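Local coordinates for protein UTP-glucose-1-phosphate uridylyltransferase 2 (Trypanosoma brucei, PDB 3GUE) that probably catalyses the reaction of UTP with alpha-D-glucose 1-phosphate to give UDP-glucose and diphosphate, and is seen here with UDP-glucose bound, at residues 141-144 / 145-148; 229-232 / 233-236; 311-314 / 315-319. All blocks are in the same frame, centred on the assembly; numbering follows the deposited sequence.

Contact 1. Residues 141-144 / 145-148; sequences KNFL and RKYP
N142 and R145 are joined twice where helix 137-143 ends in a 3-10 turn. R145 NE donates to the side-chain oxygen OD1 of N142 at 3.1 Å, nearly straight at 164°. OD1 lies at the guanidinium edge, in its plane, whereas the donor stands above the amide plane, the two planes being 76° apart. A water donates to the same OD1 and accepts from NH2 of R145, closing a small ring on an exposed surface. The backbone N of R145 also donates to N142 O at 3.2 Å, an i to i+3 bond. The turn continues with a weak bond from K146 N to F143 O. Y147 N then donates to L144 O at 2.8 Å.

The packing involves F143, L144 and Y147. F143 and Y147 run alongside each other, pointing the same way, and CE2 of F143 meets CE2 of Y147 at 4.1 Å, at the edge of the tyrosine ring. The chi1 of -59° sets the Y147 ring beside its own backbone N, where CD2 touches CD2 of L144 at 3.9 Å. D109 takes both the Y147 hydroxyl and the K146 ammonium, tying the turn to helix 107-122. Y147 is also the N-cap residue of helix 148-151, and buried L144 reaches L108, L150 and F154, the last on helix 154-158.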
loop_
_atom_site.group_PDB
_atom_site.type_symbol
_atom_site.label_atom_id
_atom_site.label_comp_id
_atom_site.label_asym_id
_atom_site.label_seq_id
_atom_site.Cartn_x
_atom_site.Cartn_y
_atom_site.Cartn_z
ATOM N N LYS A 141 -18.500 -3.825 -1.257
ATOM C CA LYS A 141 -19.749 -3.619 -1.978
ATOM C C LYS A 141 -20.856 -3.192 -1.018
ATOM O O LYS A 141 -21.542 -2.199 -1.278
ATOM C CB LYS A 141 -20.184 -4.872 -2.758
ATOM C CG LYS A 141 -21.404 -4.606 -3.641
ATOM C CD LYS A 141 -21.748 -5.761 -4.579
ATOM C CE LYS A 141 -22.964 -5.408 -5.351
ATOM N NZ LYS A 141 -23.061 -6.230 -6.580
ATOM N N ASN A 142 -20.999 -3.900 0.111
ATOM C CA ASN A 142 -22.101 -3.591 1.025
ATOM C C ASN A 142 -21.920 -2.234 1.692
ATOM O O ASN A 142 -22.905 -1.495 1.848
ATOM C CB ASN A 142 -22.359 -4.691 2.056
ATOM C CG ASN A 142 -23.843 -4.767 2.463
ATOM O OD1 ASN A 142 -24.699 -5.225 1.674
ATOM N ND2 ASN A 142 -24.158 -4.302 3.679
ATOM N N PHE A 143 -20.670 -1.901 2.054
ATOM C CA PHE A 143 -20.352 -0.556 2.548
ATOM C C PHE A 143 -20.790 0.555 1.587
ATOM O O PHE A 143 -21.344 1.589 2.005
ATOM C CB PHE A 143 -18.867 -0.366 2.886
ATOM C CG PHE A 143 -18.565 1.013 3.458
ATOM C CD1 PHE A 143 -18.623 1.234 4.823
ATOM C CD2 PHE A 143 -18.269 2.093 2.617
ATOM C CE1 PHE A 143 -18.393 2.491 5.357
ATOM C CE2 PHE A 143 -18.043 3.356 3.146
ATOM C CZ PHE A 143 -18.108 3.556 4.528
ATOM N N LEU A 144 -20.511 0.367 0.311
ATOM C CA LEU A 144 -20.838 1.405 -0.679
ATOM C C LEU A 144 -22.334 1.632 -0.949
ATOM O O LEU A 144 -22.666 2.490 -1.753
ATOM C CB LEU A 144 -20.037 1.210 -1.981
ATOM C CG LEU A 144 -18.511 1.431 -1.863
ATOM C CD1 LEU A 144 -17.754 1.021 -3.143
ATOM C CD2 LEU A 144 -18.155 2.881 -1.430
ATOM N N ARG A 145 -23.228 0.884 -0.279
ATOM C CA ARG A 145 -24.660 1.166 -0.303
ATOM C C ARG A 145 -24.940 2.609 0.094
ATOM O O ARG A 145 -25.841 3.232 -0.456
ATOM C CB ARG A 145 -25.443 0.243 0.629
ATOM C CG ARG A 145 -25.683 -1.130 0.074
ATOM C CD ARG A 145 -26.725 -1.868 0.880
ATOM N NE ARG A 145 -26.785 -3.270 0.481
ATOM C CZ ARG A 145 -27.523 -3.717 -0.525
ATOM N NH1 ARG A 145 -28.258 -2.867 -1.248
ATOM N NH2 ARG A 145 -27.538 -5.012 -0.808
ATOM N N LYS A 146 -24.150 3.101 1.056
ATOM C CA LYS A 146 -24.100 4.500 1.470
ATOM C C LYS A 146 -23.827 5.486 0.327
ATOM O O LYS A 146 -24.229 6.622 0.418
ATOM C CB LYS A 146 -23.011 4.662 2.538
ATOM C CG LYS A 146 -22.936 6.016 3.186
ATOM C CD LYS A 146 -21.777 6.020 4.186
ATOM C CE LYS A 146 -21.838 7.218 5.099
ATOM N NZ LYS A 146 -20.609 7.172 5.934
ATOM N N TYR A 147 -23.116 5.053 -0.719
ATOM C CA TYR A 147 -22.860 5.910 -1.899
ATOM C C TYR A 147 -23.540 5.371 -3.167
ATOM O O TYR A 147 -22.902 4.713 -3.991
ATOM C CB TYR A 147 -21.349 6.155 -2.098
ATOM C CG TYR A 147 -20.690 6.817 -0.900
ATOM C CD1 TYR A 147 -20.796 8.198 -0.698
ATOM C CD2 TYR A 147 -19.963 6.069 0.030
ATOM C CE1 TYR A 147 -20.196 8.829 0.413
ATOM C CE2 TYR A 147 -19.373 6.671 1.142
ATOM C CZ TYR A 147 -19.482 8.048 1.324
ATOM O OH TYR A 147 -18.913 8.638 2.416
ATOM N N PRO A 148 -24.848 5.645 -3.325
ATOM C CA PRO A 148 -25.583 5.146 -4.503
ATOM C C PRO A 148 -24.925 5.435 -5.853
ATOM O O PRO A 148 -25.053 4.605 -6.769
ATOM C CB PRO A 148 -26.933 5.850 -4.388
ATOM C CG PRO A 148 -27.133 6.002 -2.907
ATOM C CD PRO A 148 -25.739 6.412 -2.428
HETATM O O HOH W 1 -26.774 -7.286 1.247
#

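Contact 2. Residues 229-232 / 233-236; sequences VRLL and DYMH
D233 folds back over the first turn of helix 229-237, an alpha-helix packed against the central mixed sheet of this GT-A-clan nucleotidyltransferase. Its carboxylate lies over the carbonyl of V229: D233 CG is 3.1 Å from V229 O, the same oxygen that accepts the backbone N of D233 at 2.8 Å. With CG anti to its carbonyl carbon (chi1 -77°), the D233 carboxylate turns back toward the V229 carbonyl. D233 OD1 also approaches the methyl V229 CG1, at 4.0 Å, the two side chains slanting across each other. OD1 of D233 and V229 O, both acceptors, are not bonded to each other; N70 N gives OD1 a weak hydrogen bond.

Around the helix, L231 and Y234 make the next contact, three residues apart. L231 CD1 lies 4.2 Å from Y234 CD2, approaching the tyrosine ring at a slant. Both side chains continue onto L243 of strand 242-248 and I64 of helix 61-64, which shows that this flank belongs to the buried interior. The far end of the ring is anchored by its hydroxyl, hydrogen-bonded to E363 OE1 and K238 NZ. On another flank L232, D233 and H236 touch L73 of helix 71-74, and H236 ND1 is bonded to the hydroxyl of Y214, at the start of strand 214-219.

The backbone carries the regular i to i+4 ladder that spaces these side chains. It begins just after D228, whose OD1 makes weak bonds to the N atoms of R230 and L231. At the other end H236 N meets L232 O at 3.1 Å, almost straight at 175°.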
loop_
_atom_site.group_PDB
_atom_site.type_symbol
_atom_site.label_atom_id
_atom_site.label_comp_id
_atom_site.label_asym_id
_atom_site.label_seq_id
_atom_site.Cartn_x
_atom_site.Cartn_y
_atom_site.Cartn_z
ATOM N N VAL A 229 -3.101 17.111 -12.502
ATOM C CA VAL A 229 -3.090 17.272 -13.961
ATOM C C VAL A 229 -1.735 17.843 -14.495
ATOM O O VAL A 229 -1.311 17.480 -15.593
ATOM C CB VAL A 229 -4.335 18.033 -14.493
ATOM C CG1 VAL A 229 -4.349 18.062 -16.033
ATOM C CG2 VAL A 229 -5.626 17.400 -13.960
ATOM N N ARG A 230 -1.037 18.662 -13.701
ATOM C CA ARG A 230 0.286 19.212 -14.113
ATOM C C ARG A 230 1.413 18.138 -14.163
ATOM O O ARG A 230 2.371 18.266 -14.927
ATOM C CB ARG A 230 0.696 20.440 -13.259
ATOM C CG ARG A 230 -0.340 21.587 -13.265
ATOM C CD ARG A 230 0.209 22.913 -12.669
ATOM N NE ARG A 230 0.201 22.905 -11.205
ATOM C CZ ARG A 230 -0.540 23.704 -10.432
ATOM N NH1 ARG A 230 -1.353 24.625 -10.967
ATOM N NH2 ARG A 230 -0.466 23.583 -9.104
ATOM N N LEU A 231 1.269 17.085 -13.368
ATOM C CA LEU A 231 2.175 15.941 -13.408
ATOM C C LEU A 231 1.771 15.012 -14.536
ATOM O O LEU A 231 2.610 14.431 -15.241
ATOM C CB LEU A 231 2.129 15.182 -12.102
ATOM C CG LEU A 231 3.160 14.063 -11.913
ATOM C CD1 LEU A 231 4.631 14.507 -12.200
ATOM C CD2 LEU A 231 3.015 13.507 -10.505
ATOM N N LEU A 232 0.481 14.853 -14.698
ATOM C CA LEU A 232 -0.001 14.198 -15.895
ATOM C C LEU A 232 0.575 14.850 -17.146
ATOM O O LEU A 232 1.066 14.150 -18.035
ATOM C CB LEU A 232 -1.522 14.180 -15.933
ATOM C CG LEU A 232 -2.154 13.529 -17.166
ATOM C CD1 LEU A 232 -1.464 12.149 -17.453
ATOM C CD2 LEU A 232 -3.625 13.380 -16.906
ATOM N N ASP A 233 0.507 16.182 -17.209
ATOM C CA ASP A 233 0.999 16.975 -18.352
ATOM C C ASP A 233 2.468 16.637 -18.614
ATOM O O ASP A 233 2.854 16.381 -19.743
ATOM C CB ASP A 233 0.882 18.486 -18.071
ATOM C CG ASP A 233 -0.533 19.032 -18.201
ATOM O OD1 ASP A 233 -1.436 18.348 -18.716
ATOM O OD2 ASP A 233 -0.733 20.198 -17.806
ATOM N N TYR A 234 3.261 16.624 -17.541
ATOM C CA TYR A 234 4.684 16.299 -17.580
ATOM C C TYR A 234 4.992 14.915 -18.128
ATOM O O TYR A 234 5.874 14.759 -18.982
ATOM C CB TYR A 234 5.296 16.406 -16.197
ATOM C CG TYR A 234 6.735 15.925 -16.159
ATOM C CD1 TYR A 234 7.755 16.691 -16.724
ATOM C CD2 TYR A 234 7.067 14.691 -15.586
ATOM C CE1 TYR A 234 9.055 16.266 -16.714
ATOM C CE2 TYR A 234 8.377 14.246 -15.567
ATOM C CZ TYR A 234 9.376 15.053 -16.137
ATOM O OH TYR A 234 10.701 14.652 -16.123
ATOM N N MET A 235 4.272 13.929 -17.608
ATOM C CA MET A 235 4.434 12.532 -17.999
ATOM C C MET A 235 4.210 12.354 -19.503
ATOM O O MET A 235 4.998 11.699 -20.215
ATOM C CB MET A 235 3.432 11.703 -17.216
ATOM C CG MET A 235 3.550 10.216 -17.459
ATOM S SD MET A 235 2.092 9.387 -16.838
ATOM C CE MET A 235 2.518 7.694 -17.326
ATOM N N HIS A 236 3.116 12.936 -19.970
ATOM C CA HIS A 236 2.786 12.980 -21.395
ATOM C C HIS A 236 3.836 13.699 -22.302
ATOM O O HIS A 236 4.187 13.208 -23.385
ATOM C CB HIS A 236 1.405 13.629 -21.528
ATOM C CG HIS A 236 0.923 13.739 -22.934
ATOM N ND1 HIS A 236 0.449 12.657 -23.648
ATOM C CD2 HIS A 236 0.826 14.803 -23.756
ATOM C CE1 HIS A 236 0.094 13.053 -24.857
ATOM N NE2 HIS A 236 0.314 14.352 -24.946
#

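Contact 3. Residues 311-314 / 315-319; sequences MELK and KMMDE
K314 lays its aliphatic chain across the carboxylate of D318, one turn further along helix 310-319, forming an i to i+4 pair of the kind common on alpha-helix surfaces. The nearest approach is made by carbon: K314 CE stands 3.2 Å from D318 OD2, while K314 NZ reaches the same oxygen at 3.6 Å, a salt bridge of rather long separation. Bends at chi2 (78°) and chi4 curl the lysine round toward the aspartate, and NZ has a second, weak ion pair with D205 of helix 203-209. D318 in turn is held from outside, since its OD1 is hydrogen-bonded to the hydroxyl of Y199 on helix 194-201. The two carboxylate oxygens thus have different work, one facing the lysine and the other fixing the group to a neighbouring helix.

L313 and M317 repeat the same spacing with apolar groups. They lie alongside each other and point the same way; L313 CD1 meets M317 CG at 4.0 Å and M317 SD at 4.1 Å. This ridge is buried: L313 packs on L204 and Y195, and M317 on Y199, so two residues one turn apart bring the helix against helices 203-209 and 194-201, with L324 of a loop beside M317.

A more exposed side carries E312 and K315. Their charged ends, E312 OE2 and K315 NZ, stay 4.3 Å apart, too far for a salt bridge, although opposite charges at this distance probably still attract. K315 CG rests 3.2 Å from M311 O, which also accepts the backbone N of K315. Near the start of the helix, N309 accepts the backbone N of E312 through OD1, and E312 O in turn receives M316 N at 2.9 Å.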
loop_
_atom_site.group_PDB
_atom_site.type_symbol
_atom_site.label_atom_id
_atom_site.label_comp_id
_atom_site.label_asym_id
_atom_site.label_seq_id
_atom_site.Cartn_x
_atom_site.Cartn_y
_atom_site.Cartn_z
ATOM N N MET A 311 -2.021 2.529 -23.089
ATOM C CA MET A 311 -1.623 2.046 -24.407
ATOM C C MET A 311 -0.218 1.434 -24.367
ATOM O O MET A 311 0.011 0.392 -24.980
ATOM C CB MET A 311 -1.705 3.186 -25.438
ATOM C CG MET A 311 -1.521 2.764 -26.926
ATOM S SD MET A 311 -2.716 1.552 -27.498
ATOM C CE MET A 311 -3.693 2.484 -28.666
ATOM N N GLU A 312 0.718 2.085 -23.671
ATOM C CA GLU A 312 2.036 1.467 -23.444
ATOM C C GLU A 312 1.900 0.124 -22.703
ATOM O O GLU A 312 2.528 -0.868 -23.082
ATOM C CB GLU A 312 3.001 2.391 -22.697
ATOM C CG GLU A 312 3.470 3.620 -23.492
ATOM C CD GLU A 312 4.025 3.279 -24.873
ATOM O OE1 GLU A 312 4.704 2.234 -25.009
ATOM O OE2 GLU A 312 3.776 4.057 -25.821
ATOM N N LEU A 313 1.085 0.090 -21.652
ATOM C CA LEU A 313 0.799 -1.191 -20.993
ATOM C C LEU A 313 0.245 -2.212 -21.966
ATOM O O LEU A 313 0.674 -3.370 -21.970
ATOM C CB LEU A 313 -0.148 -1.026 -19.805
ATOM C CG LEU A 313 -0.497 -2.320 -19.089
ATOM C CD1 LEU A 313 0.677 -2.841 -18.235
ATOM C CD2 LEU A 313 -1.811 -2.215 -18.263
ATOM N N LYS A 314 -0.691 -1.785 -22.806
ATOM C CA LYS A 314 -1.315 -2.690 -23.750
ATOM C C LYS A 314 -0.265 -3.294 -24.677
ATOM O O LYS A 314 -0.228 -4.514 -24.872
ATOM C CB LYS A 314 -2.390 -1.955 -24.560
ATOM C CG LYS A 314 -2.935 -2.733 -25.741
ATOM C CD LYS A 314 -3.946 -3.803 -25.342
ATOM C CE LYS A 314 -4.313 -4.669 -26.557
ATOM N NZ LYS A 314 -4.581 -3.811 -27.772
ATOM N N LYS A 315 0.584 -2.424 -25.230
ATOM C CA LYS A 315 1.684 -2.818 -26.123
ATOM C C LYS A 315 2.689 -3.759 -25.453
ATOM O O LYS A 315 3.170 -4.698 -26.084
ATOM C CB LYS A 315 2.395 -1.567 -26.674
ATOM C CG LYS A 315 1.506 -0.740 -27.597
ATOM C CD LYS A 315 2.094 0.644 -27.894
ATOM C CE LYS A 315 3.047 0.616 -29.072
ATOM N NZ LYS A 315 3.406 1.995 -29.550
ATOM N N MET A 316 2.997 -3.518 -24.181
ATOM C CA MET A 316 3.885 -4.417 -23.437
ATOM C C MET A 316 3.239 -5.789 -23.228
ATOM O O MET A 316 3.848 -6.817 -23.545
ATOM C CB MET A 316 4.303 -3.794 -22.110
ATOM C CG MET A 316 5.562 -4.412 -21.474
ATOM S SD MET A 316 6.130 -3.445 -20.051
ATOM C CE MET A 316 5.590 -1.803 -20.551
ATOM N N MET A 317 1.997 -5.796 -22.741
ATOM C CA MET A 317 1.287 -7.037 -22.430
ATOM C C MET A 317 1.153 -7.927 -23.670
ATOM O O MET A 317 1.395 -9.130 -23.588
ATOM C CB MET A 317 -0.090 -6.771 -21.788
ATOM C CG MET A 317 -0.074 -6.047 -20.435
ATOM S SD MET A 317 0.816 -6.833 -19.092
ATOM C CE MET A 317 -0.308 -8.163 -18.676
ATOM N N ASP A 318 0.778 -7.324 -24.804
ATOM C CA ASP A 318 0.701 -8.025 -26.088
ATOM C C ASP A 318 2.053 -8.615 -26.450
ATOM O O ASP A 318 2.153 -9.796 -26.767
ATOM C CB ASP A 318 0.253 -7.077 -27.215
ATOM C CG ASP A 318 -1.262 -6.891 -27.278
ATOM O OD1 ASP A 318 -2.010 -7.754 -26.749
ATOM O OD2 ASP A 318 -1.702 -5.892 -27.903
ATOM N N GLU A 319 3.079 -7.773 -26.401
ATOM C CA GLU A 319 4.453 -8.139 -26.731
ATOM C C GLU A 319 4.921 -9.342 -25.902
ATOM O O GLU A 319 5.438 -10.315 -26.441
ATOM C CB GLU A 319 5.345 -6.919 -26.492
ATOM C CG GLU A 319 6.788 -7.004 -26.945
ATOM C CD GLU A 319 7.538 -5.737 -26.581
ATOM O OE1 GLU A 319 7.338 -4.706 -27.264
ATOM O OE2 GLU A 319 8.318 -5.767 -25.602
#

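Three short helical stretches illustrate how location sets chemistry. Contact 1 is a surface turn joining helix 137-143 to helix 107-122; contact 2, mostly buried, sets helix 229-237 on strand 242-248. Contact 3 is partly buried, its apolar pair and its lysine-aspartate pair both bordering helices 194-201 and 203-209, while E312 and K315 lie on a more exposed side. Contacts 2 and 3 each keep i to i+4 backbone bonding, and come within about 7 Å of each other at their nearest atoms. Contact 1, about 22 Å from either at nearest atoms, is a helix end, where i to i+3 bonds take over and water joins the polar network.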